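Local coordinates for cellobiose 2-epimerase (Caldibacillus thermoamylovorans, PDB 5ZHB), which catalyses the interconversion of the C2 epimers of sugars such as cellobiose, turning a reducing-end glucose into mannose, at residues H77-L82 against T122-V127; F19-K24 against L72-H77; F59-R64 against F380-I385. All blocks are in the same frame, centred on the assembly; numbering follows the deposited sequence.

Interaction 1 of 3, residues H77-L82 against T122-V127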
loop_
_atom_site.group_PDB
_atom_site.type_symbol
_atom_site.label_atom_id
_atom_site.label_comp_id
_atom_site.label_asym_id
_atom_site.label_seq_id
_atom_site.Cartn_x
_atom_site.Cartn_y
_atom_site.Cartn_z
ATOM N N HIS A 77 -19.182 -1.106 6.909
ATOM C CA HIS A 77 -19.729 -1.406 5.596
ATOM C C HIS A 77 -18.693 -2.135 4.728
ATOM O O HIS A 77 -19.006 -3.060 3.967
ATOM C CB HIS A 77 -20.188 -0.096 4.952
ATOM C CG HIS A 77 -20.901 -0.277 3.673
ATOM N ND1 HIS A 77 -22.196 -0.743 3.654
ATOM C CD2 HIS A 77 -20.541 -0.105 2.385
ATOM C CE1 HIS A 77 -22.614 -0.819 2.399
ATOM N NE2 HIS A 77 -21.619 -0.457 1.607
ATOM N N ALA A 78 -17.434 -1.707 4.845
ATOM C CA ALA A 78 -16.353 -2.340 4.098
ATOM C C ALA A 78 -16.093 -3.753 4.606
ATOM O O ALA A 78 -15.899 -4.673 3.811
ATOM C CB ALA A 78 -15.114 -1.466 4.150
ATOM N N TYR A 79 -16.125 -3.931 5.933
ATOM C CA TYR A 79 -15.889 -5.222 6.559
ATOM C C TYR A 79 -16.902 -6.271 6.083
ATOM O O TYR A 79 -16.521 -7.401 5.717
ATOM C CB TYR A 79 -15.893 -5.056 8.078
ATOM C CG TYR A 79 -15.758 -6.392 8.775
ATOM C CD1 TYR A 79 -14.516 -6.990 8.909
ATOM C CD2 TYR A 79 -16.868 -7.046 9.298
ATOM C CE1 TYR A 79 -14.371 -8.211 9.536
ATOM C CE2 TYR A 79 -16.731 -8.274 9.917
ATOM C CZ TYR A 79 -15.483 -8.852 10.042
ATOM O OH TYR A 79 -15.292 -10.029 10.694
ATOM N N ARG A 80 -18.185 -5.875 6.089
ATOM C CA ARG A 80 -19.281 -6.710 5.610
ATOM C C ARG A 80 -19.055 -7.185 4.179
ATOM O O ARG A 80 -19.147 -8.365 3.898
ATOM C CB ARG A 80 -20.629 -5.978 5.675
ATOM C CG ARG A 80 -21.107 -5.775 7.106
ATOM C CD ARG A 80 -22.554 -5.297 7.129
ATOM N NE ARG A 80 -22.764 -3.879 6.813
ATOM C CZ ARG A 80 -22.630 -2.849 7.648
ATOM N NH1 ARG A 80 -22.384 -3.035 8.940
ATOM N NH2 ARG A 80 -22.764 -1.619 7.182
ATOM N N PHE A 81 -18.750 -6.273 3.270
ATOM C CA PHE A 81 -18.541 -6.662 1.889
ATOM C C PHE A 81 -17.332 -7.587 1.737
ATOM O O PHE A 81 -17.344 -8.503 0.906
ATOM C CB PHE A 81 -18.331 -5.418 1.019
ATOM C CG PHE A 81 -18.454 -5.766 -0.453
ATOM C CD1 PHE A 81 -19.683 -6.144 -0.976
ATOM C CD2 PHE A 81 -17.355 -5.708 -1.326
ATOM C CE1 PHE A 81 -19.818 -6.402 -2.334
ATOM C CE2 PHE A 81 -17.486 -6.039 -2.659
ATOM C CZ PHE A 81 -18.720 -6.360 -3.172
ATOM N N LEU A 82 -16.261 -7.277 2.473
ATOM C CA LEU A 82 -15.040 -8.069 2.424
ATOM C C LEU A 82 -15.337 -9.500 2.869
ATOM O O LEU A 82 -14.936 -10.432 2.179
ATOM C CB LEU A 82 -13.911 -7.459 3.254
ATOM C CG LEU A 82 -12.581 -8.221 3.236
ATOM C CD1 LEU A 82 -11.929 -8.080 1.858
ATOM C CD2 LEU A 82 -11.647 -7.766 4.342
ATOM N N THR A 122 -6.707 -6.618 10.560
ATOM C CA THR A 122 -6.045 -6.288 11.812
ATOM C C THR A 122 -6.341 -4.841 12.189
ATOM O O THR A 122 -6.640 -4.580 13.346
ATOM C CB THR A 122 -4.554 -6.632 11.773
ATOM O OG1 THR A 122 -3.873 -5.962 10.713
ATOM C CG2 THR A 122 -4.347 -8.125 11.611
ATOM N N GLU A 123 -6.366 -3.916 11.216
ATOM C CA GLU A 123 -6.672 -2.531 11.524
ATOM C C GLU A 123 -8.109 -2.402 12.049
ATOM O O GLU A 123 -8.380 -1.665 13.003
ATOM C CB GLU A 123 -6.475 -1.648 10.299
ATOM C CG GLU A 123 -6.458 -0.151 10.598
ATOM C CD GLU A 123 -5.259 0.309 11.426
ATOM O OE1 GLU A 123 -4.254 -0.418 11.602
ATOM O OE2 GLU A 123 -5.384 1.436 11.928
ATOM N N TYR A 124 -9.043 -3.132 11.436
ATOM C CA TYR A 124 -10.424 -3.098 11.876
ATOM C C TYR A 124 -10.497 -3.672 13.290
ATOM O O TYR A 124 -11.219 -3.157 14.141
ATOM C CB TYR A 124 -11.269 -3.870 10.861
ATOM C CG TYR A 124 -12.759 -3.866 11.172
ATOM C CD1 TYR A 124 -13.508 -2.722 11.012
ATOM C CD2 TYR A 124 -13.418 -5.041 11.526
ATOM C CE1 TYR A 124 -14.873 -2.727 11.241
ATOM C CE2 TYR A 124 -14.776 -5.054 11.775
ATOM C CZ TYR A 124 -15.503 -3.892 11.639
ATOM O OH TYR A 124 -16.862 -3.865 11.856
ATOM N N TYR A 125 -9.696 -4.710 13.548
ATOM C CA TYR A 125 -9.683 -5.302 14.873
ATOM C C TYR A 125 -9.195 -4.268 15.891
ATOM O O TYR A 125 -9.727 -4.174 16.989
ATOM C CB TYR A 125 -8.846 -6.574 14.863
ATOM C CG TYR A 125 -8.814 -7.250 16.225
ATOM C CD1 TYR A 125 -9.870 -8.049 16.657
ATOM C CD2 TYR A 125 -7.752 -7.036 17.093
ATOM C CE1 TYR A 125 -9.837 -8.666 17.903
ATOM C CE2 TYR A 125 -7.720 -7.625 18.344
ATOM C CZ TYR A 125 -8.753 -8.455 18.742
ATOM O OH TYR A 125 -8.660 -9.042 19.967
ATOM N N ARG A 126 -8.211 -3.444 15.515
ATOM C CA ARG A 126 -7.689 -2.448 16.441
ATOM C C ARG A 126 -8.818 -1.568 16.978
ATOM O O ARG A 126 -8.769 -1.165 18.135
ATOM C CB ARG A 126 -6.573 -1.582 15.836
ATOM C CG ARG A 126 -5.350 -2.425 15.510
ATOM C CD ARG A 126 -4.259 -1.689 14.773
ATOM N NE ARG A 126 -3.623 -0.686 15.629
ATOM C CZ ARG A 126 -2.800 0.256 15.212
ATOM N NH1 ARG A 126 -2.524 0.400 13.927
ATOM N NH2 ARG A 126 -2.282 1.096 16.089
ATOM N N VAL A 127 -9.808 -1.239 16.152
ATOM C CA VAL A 127 -10.833 -0.292 16.564
ATOM C C VAL A 127 -12.143 -0.974 16.971
ATOM O O VAL A 127 -13.052 -0.250 17.371
ATOM C CB VAL A 127 -11.101 0.794 15.503
ATOM C CG1 VAL A 127 -9.827 1.577 15.196
ATOM C CG2 VAL A 127 -11.715 0.255 14.211
#
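Tyr79 lies across Tyr124, and together these two side chains make the whole of the contact, an example of two helical segments joined by a single aromatic stack. The overlap begins at the root of Tyr79. Its CB stands over the face of the Tyr124 ring, 3.9 Å from the ring centroid and 18° off the normal, a CH-pi contact. Next along the side chain, Tyr79 CG rests 3.4 Å from Tyr124 CE2. One ortho carbon, Tyr79 CD1, is equally close to Tyr124 CD2 at 3.4 Å, whereas the other, Tyr79 CD2, stays 3.8 Å from Tyr124 CE2. Farther out the overlap thins, with Tyr79 CE1 3.9 Å from Tyr124 CD2, and the hydroxyl leaves the stack to hydrogen-bond Glu132 OE1.

The rings form an offset stack, their planes tilted by only 15°, yet the long axes of the side chains cross at about a right angle. Each hydroxyl is therefore sent in its own direction, and that of Tyr124 is hydrogen-bonded to Asn76 OD1. Each ring is thus pinned at its tip as well as pressed on a face, which should restrict sliding within the stack. Tyr79 enters it with CG anti to the backbone N and beside the carbonyl carbon (chi1 176°), which points the ring at the neighbouring helix.

The stack bridges helix 69-86 and helix 111-128. Tyr79 also packs on Ala133 and Tyr136 of helix 131-145, while Tyr124 touches Leu56 and Ser60 of helix 49-66, so the pair is buried where four helices converge.

Interaction 2 of 3, residues F19-K24 against L72-H77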
loop_
_atom_site.group_PDB
_atom_site.type_symbol
_atom_site.label_atom_id
_atom_site.label_comp_id
_atom_site.label_asym_id
_atom_site.label_seq_id
_atom_site.Cartn_x
_atom_site.Cartn_y
_atom_site.Cartn_z
ATOM N N PHE A 19 -15.258 12.154 -0.253
ATOM C CA PHE A 19 -15.366 11.649 -1.613
ATOM C C PHE A 19 -15.633 10.136 -1.608
ATOM O O PHE A 19 -16.542 9.656 -2.287
ATOM C CB PHE A 19 -14.094 11.961 -2.404
ATOM C CG PHE A 19 -13.958 11.167 -3.699
ATOM C CD1 PHE A 19 -13.342 9.920 -3.719
ATOM C CD2 PHE A 19 -14.414 11.701 -4.894
ATOM C CE1 PHE A 19 -13.222 9.219 -4.904
ATOM C CE2 PHE A 19 -14.296 11.010 -6.072
ATOM C CZ PHE A 19 -13.659 9.785 -6.094
ATOM N N TRP A 20 -14.853 9.395 -0.805
ATOM C CA TRP A 20 -14.989 7.954 -0.671
ATOM C C TRP A 20 -16.322 7.559 -0.034
ATOM O O TRP A 20 -16.928 6.580 -0.449
ATOM C CB TRP A 20 -13.762 7.411 0.081
ATOM C CG TRP A 20 -12.549 7.508 -0.797
ATOM C CD1 TRP A 20 -11.589 8.471 -0.849
ATOM C CD2 TRP A 20 -12.305 6.641 -1.916
ATOM N NE1 TRP A 20 -10.736 8.241 -1.890
ATOM C CE2 TRP A 20 -11.157 7.128 -2.567
ATOM C CE3 TRP A 20 -12.934 5.489 -2.391
ATOM C CZ2 TRP A 20 -10.626 6.481 -3.677
ATOM C CZ3 TRP A 20 -12.422 4.859 -3.499
ATOM C CH2 TRP A 20 -11.300 5.369 -4.148
ATOM N N ALA A 21 -16.804 8.333 0.951
ATOM C CA ALA A 21 -18.124 8.098 1.535
ATOM C C ALA A 21 -19.254 8.217 0.508
ATOM O O ALA A 21 -20.225 7.472 0.609
ATOM C CB ALA A 21 -18.359 9.036 2.697
ATOM N N LYS A 22 -19.111 9.094 -0.503
ATOM C CA LYS A 22 -20.103 9.241 -1.552
ATOM C C LYS A 22 -20.123 8.019 -2.483
ATOM O O LYS A 22 -20.969 7.942 -3.377
ATOM C CB LYS A 22 -19.868 10.536 -2.350
ATOM C CG LYS A 22 -20.302 11.848 -1.681
ATOM C CD LYS A 22 -19.993 13.142 -2.444
ATOM C CE LYS A 22 -18.631 13.749 -2.135
ATOM N NZ LYS A 22 -17.876 14.319 -3.270
ATOM N N LEU A 23 -19.179 7.077 -2.334
ATOM C CA LEU A 23 -19.198 5.871 -3.160
ATOM C C LEU A 23 -19.808 4.682 -2.409
ATOM O O LEU A 23 -19.719 3.539 -2.882
ATOM C CB LEU A 23 -17.770 5.551 -3.628
ATOM C CG LEU A 23 -17.057 6.618 -4.464
ATOM C CD1 LEU A 23 -15.704 6.064 -4.921
ATOM C CD2 LEU A 23 -17.893 7.114 -5.680
ATOM N N LYS A 24 -20.329 4.905 -1.192
ATOM C CA LYS A 24 -20.913 3.829 -0.400
ATOM C C LYS A 24 -22.089 3.241 -1.181
ATOM O O LYS A 24 -22.934 3.989 -1.672
ATOM C CB LYS A 24 -21.366 4.337 0.977
ATOM C CG LYS A 24 -21.803 3.283 1.949
ATOM C CD LYS A 24 -21.779 3.772 3.382
ATOM C CE LYS A 24 -22.442 2.853 4.335
ATOM N NZ LYS A 24 -23.901 2.884 4.180
ATOM N N LEU A 72 -16.165 4.846 11.470
ATOM C CA LEU A 72 -16.466 3.495 11.916
ATOM C C LEU A 72 -17.601 2.876 11.101
ATOM O O LEU A 72 -17.553 1.678 10.808
ATOM C CB LEU A 72 -16.813 3.432 13.406
ATOM C CG LEU A 72 -17.150 2.035 13.945
ATOM C CD1 LEU A 72 -15.990 1.077 13.738
ATOM C CD2 LEU A 72 -17.546 2.066 15.425
ATOM N N GLN A 73 -18.641 3.667 10.799
ATOM C CA GLN A 73 -19.766 3.188 10.007
ATOM C C GLN A 73 -19.296 2.820 8.599
ATOM O O GLN A 73 -19.739 1.834 8.028
ATOM C CB GLN A 73 -20.904 4.206 9.991
ATOM C CG GLN A 73 -21.611 4.351 11.340
ATOM C CD GLN A 73 -22.715 5.389 11.353
ATOM O OE1 GLN A 73 -23.174 5.818 12.419
ATOM N NE2 GLN A 73 -23.140 5.822 10.173
ATOM N N GLN A 74 -18.391 3.618 8.021
ATOM C CA GLN A 74 -17.836 3.275 6.718
ATOM C C GLN A 74 -17.024 1.988 6.827
ATOM O O GLN A 74 -17.147 1.101 5.983
ATOM C CB GLN A 74 -16.997 4.437 6.183
ATOM C CG GLN A 74 -17.786 5.732 6.013
ATOM C CD GLN A 74 -18.876 5.579 4.986
ATOM O OE1 GLN A 74 -18.655 5.036 3.899
ATOM N NE2 GLN A 74 -20.073 6.023 5.336
ATOM N N ALA A 75 -16.188 1.892 7.871
ATOM C CA ALA A 75 -15.371 0.699 8.092
ATOM C C ALA A 75 -16.233 -0.561 8.204
ATOM O O ALA A 75 -15.912 -1.603 7.623
ATOM C CB ALA A 75 -14.504 0.846 9.304
ATOM N N ASN A 76 -17.315 -0.485 8.994
ATOM C CA ASN A 76 -18.230 -1.615 9.102
ATOM C C ASN A 76 -18.758 -2.063 7.746
ATOM O O ASN A 76 -18.846 -3.263 7.506
ATOM C CB ASN A 76 -19.436 -1.308 9.977
ATOM C CG ASN A 76 -19.017 -1.001 11.394
ATOM O OD1 ASN A 76 -18.033 -1.562 11.911
ATOM N ND2 ASN A 76 -19.738 -0.087 12.020
ATOM N N HIS A 77 -19.182 -1.106 6.909
ATOM C CA HIS A 77 -19.729 -1.406 5.596
ATOM C C HIS A 77 -18.693 -2.135 4.728
ATOM O O HIS A 77 -19.006 -3.060 3.967
ATOM C CB HIS A 77 -20.188 -0.096 4.952
ATOM C CG HIS A 77 -20.901 -0.277 3.673
ATOM N ND1 HIS A 77 -22.196 -0.743 3.654
ATOM C CD2 HIS A 77 -20.541 -0.105 2.385
ATOM C CE1 HIS A 77 -22.614 -0.819 2.399
ATOM N NE2 HIS A 77 -21.619 -0.457 1.607
HETATM O O HOH W 1 -21.664 7.423 2.902
#
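Lys24 reaches past Gln74 and over His77, crossing both side chains at a slant, and shows how the aliphatic part of a lysine can serve as packing material. From CB to CE its chain is extended, so successive carbons turn to alternate partners. Lys24 CG lies 3.6 Å from His77 CD2, and CE returns to the same ring, 3.8 Å from the His77 centroid and 23° off its normal: a CH-pi contact over the face. The intervening carbon, Lys24 CD, meets the end of the Gln74 amide, 3.4 Å from Gln74 OE1 and as far from Gln74 NE2, sitting between the two. A bend at the last torsion (chi4 -73°) then sets the ammonium group, whose salt-bridge partner is Asp26; Lys24 NZ and His77 ND1 are 4.0 Å apart and not bonded.

Gln74 folds back at chi2 (-63°), which turns its amide toward the end of the facing helix. There Ala21 CB packs 4.2 Å from Gln74 CD. A water donates to Ala21 O at 2.7 Å and accepts a weak bond from Gln74 NE2, while Gln74 OE1 is taken by the hydroxyl of Tyr31. No direct hydrogen bond spans the two segments.

Residues 21-24 form a type I turn at the C-terminal end of helix 2-21, and this corner is laid against helix 69-86. Behind the latter, Ala75 packs on Phe59 and Ser60 of helix 49-66, while Trp20 reaches the C-terminal loops at Ala368 and Pro374.

Interaction 3 of 3, residues F59-R64 against F380-I385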
loop_
_atom_site.group_PDB
_atom_site.type_symbol
_atom_site.label_atom_id
_atom_site.label_comp_id
_atom_site.label_asym_id
_atom_site.label_seq_id
_atom_site.Cartn_x
_atom_site.Cartn_y
_atom_site.Cartn_z
ATOM N N PHE A 59 -10.750 3.544 6.399
ATOM C CA PHE A 59 -11.793 3.974 7.321
ATOM C C PHE A 59 -11.507 3.543 8.758
ATOM O O PHE A 59 -11.815 4.309 9.680
ATOM C CB PHE A 59 -13.151 3.462 6.858
ATOM C CG PHE A 59 -13.704 4.287 5.721
ATOM C CD1 PHE A 59 -13.878 5.653 5.863
ATOM C CD2 PHE A 59 -13.965 3.709 4.485
ATOM C CE1 PHE A 59 -14.368 6.411 4.812
ATOM C CE2 PHE A 59 -14.456 4.477 3.444
ATOM C CZ PHE A 59 -14.652 5.820 3.611
ATOM N N SER A 60 -10.963 2.344 8.961
ATOM C CA SER A 60 -10.642 1.869 10.301
ATOM C C SER A 60 -9.577 2.747 10.946
ATOM O O SER A 60 -9.747 3.189 12.080
ATOM C CB SER A 60 -10.175 0.439 10.307
ATOM O OG SER A 60 -11.171 -0.450 9.821
ATOM N N ALA A 61 -8.491 3.014 10.196
ATOM C CA ALA A 61 -7.409 3.859 10.680
ATOM C C ALA A 61 -7.906 5.284 10.924
ATOM O O ALA A 61 -7.462 5.894 11.886
ATOM C CB ALA A 61 -6.243 3.882 9.709
ATOM N N ALA A 62 -8.730 5.837 10.010
ATOM C CA ALA A 62 -9.281 7.167 10.203
ATOM C C ALA A 62 -10.030 7.227 11.531
ATOM O O ALA A 62 -9.901 8.210 12.272
ATOM C CB ALA A 62 -10.182 7.592 9.078
ATOM N N TYR A 63 -10.805 6.175 11.818
ATOM C CA TYR A 63 -11.569 6.111 13.056
ATOM C C TYR A 63 -10.630 6.027 14.260
ATOM O O TYR A 63 -10.827 6.743 15.237
ATOM C CB TYR A 63 -12.579 4.959 13.039
ATOM C CG TYR A 63 -13.385 4.871 14.327
ATOM C CD1 TYR A 63 -14.348 5.825 14.628
ATOM C CD2 TYR A 63 -13.179 3.847 15.245
ATOM C CE1 TYR A 63 -15.094 5.758 15.795
ATOM C CE2 TYR A 63 -13.908 3.773 16.423
ATOM C CZ TYR A 63 -14.876 4.726 16.695
ATOM O OH TYR A 63 -15.607 4.654 17.849
ATOM N N ARG A 64 -9.579 5.206 14.171
ATOM C CA ARG A 64 -8.613 5.027 15.254
ATOM C C ARG A 64 -7.996 6.358 15.671
ATOM O O ARG A 64 -7.842 6.639 16.858
ATOM C CB ARG A 64 -7.467 4.101 14.832
ATOM C CG ARG A 64 -6.496 3.783 15.962
ATOM C CD ARG A 64 -5.506 2.675 15.691
ATOM N NE ARG A 64 -4.861 2.755 14.382
ATOM C CZ ARG A 64 -3.919 3.622 14.022
ATOM N NH1 ARG A 64 -3.291 4.342 14.918
ATOM N NH2 ARG A 64 -3.585 3.737 12.753
ATOM N N PHE A 380 -1.100 8.662 4.491
ATOM C CA PHE A 380 -0.157 9.756 4.585
ATOM C C PHE A 380 -0.654 10.818 5.575
ATOM O O PHE A 380 0.106 11.223 6.461
ATOM C CB PHE A 380 0.182 10.288 3.189
ATOM C CG PHE A 380 0.250 11.800 3.079
ATOM C CD1 PHE A 380 1.317 12.515 3.623
ATOM C CD2 PHE A 380 -0.754 12.501 2.421
ATOM C CE1 PHE A 380 1.383 13.891 3.478
ATOM C CE2 PHE A 380 -0.689 13.874 2.284
ATOM C CZ PHE A 380 0.366 14.570 2.836
ATOM N N CYS A 381 -1.895 11.297 5.407
ATOM C CA CYS A 381 -2.435 12.313 6.293
ATOM C C CYS A 381 -2.416 11.804 7.733
ATOM O O CYS A 381 -1.974 12.517 8.627
ATOM C CB CYS A 381 -3.856 12.695 5.883
ATOM S SG CYS A 381 -3.959 13.490 4.269
ATOM N N LEU A 382 -2.844 10.563 7.952
ATOM C CA LEU A 382 -2.933 9.971 9.289
ATOM C C LEU A 382 -1.574 9.765 9.956
ATOM O O LEU A 382 -1.429 9.945 11.176
ATOM C CB LEU A 382 -3.705 8.664 9.201
ATOM C CG LEU A 382 -5.187 8.813 8.824
ATOM C CD1 LEU A 382 -5.780 7.456 8.560
ATOM C CD2 LEU A 382 -5.969 9.544 9.898
ATOM N N GLU A 383 -0.562 9.415 9.162
ATOM C CA GLU A 383 0.770 9.216 9.713
ATOM C C GLU A 383 1.299 10.524 10.307
ATOM O O GLU A 383 1.888 10.517 11.389
ATOM C CB GLU A 383 1.674 8.696 8.602
ATOM C CG GLU A 383 1.636 7.181 8.422
ATOM C CD GLU A 383 2.266 6.434 9.581
ATOM O OE1 GLU A 383 3.359 6.841 10.031
ATOM O OE2 GLU A 383 1.673 5.434 10.007
ATOM N N PHE A 384 1.174 11.621 9.561
ATOM C CA PHE A 384 1.600 12.927 10.054
ATOM C C PHE A 384 0.783 13.364 11.265
ATOM O O PHE A 384 1.329 13.839 12.253
ATOM C CB PHE A 384 1.469 13.983 8.973
ATOM C CG PHE A 384 2.685 14.020 8.070
ATOM C CD1 PHE A 384 3.773 14.824 8.388
ATOM C CD2 PHE A 384 2.748 13.246 6.921
ATOM C CE1 PHE A 384 4.861 14.913 7.515
ATOM C CE2 PHE A 384 3.868 13.275 6.101
ATOM C CZ PHE A 384 4.914 14.114 6.388
ATOM N N ILE A 385 -0.534 13.201 11.205
ATOM C CA ILE A 385 -1.351 13.523 12.364
ATOM C C ILE A 385 -0.826 12.822 13.625
ATOM O O ILE A 385 -0.698 13.430 14.697
ATOM C CB ILE A 385 -2.824 13.194 12.067
ATOM C CG1 ILE A 385 -3.419 14.164 11.031
ATOM C CG2 ILE A 385 -3.620 13.188 13.377
ATOM C CD1 ILE A 385 -4.701 13.683 10.350
#
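No ring comes between Leu382 and the alanines Ala61 and Ala62; the aromatic groups of both helices are turned to other neighbours. The Phe384 ring has Phe380 O at its edge, in the ring plane, and meets Phe8 of helix 2-21 edge-to-face and Tyr317 of helix 306-323 at an intermediate tilt. Phe59 is directed away from the contact, toward helix 69-86.

With the rings elsewhere, small side chains let the helices come close: the CA atoms of Ala62 and Leu382 are 7.0 Å apart. One branched tip makes the contact. Leu382 CD1 touches Ala61 CB at 3.8 Å and approaches the backbone at Ala62 N, 3.7 Å away, with Ala62 CB somewhat farther at 4.4 Å. Its sister methyl, Leu382 CD2, lies 4.1 Å from Ala62 CA, so both methyls rest on the same face of the facing helix, around Ala62. A chi1 of -67°, with CG anti to the carbonyl carbon, aims the fork there. The contact is buried and rests on van der Waals packing, with no hydrogen bond across it.

Leu12 and Leu17 of helix 2-21 cover it from outside, touching Leu382 and Ala62 respectively. Helices 49-66 and 375-387, running in the same general direction, are the first and last inner helices of an (alpha/alpha)6 barrel, the fold of the N-acylglucosamine 2-epimerase family, and their meeting closes its inner ring.

Overall arrangement
From the N terminus, helix 2-21 ends in the corner that interaction 2 joins to helix 69-86, closing the first loop. The chain between them contains helix 49-66, whose partner in interaction 3 comes only near the C terminus; interactions 2 and 3 therefore cross. Interaction 1 opens at His77, where interaction 2 has just closed, and runs in series with it while nesting wholly inside the long loop of interaction 3. In space, a salt bridge from Arg64 to Glu123 connects interactions 3 and 1. Together the contacts tie outer helices 2-21 and 69-86 to each other and to the inner ring, and join that ring's two ends.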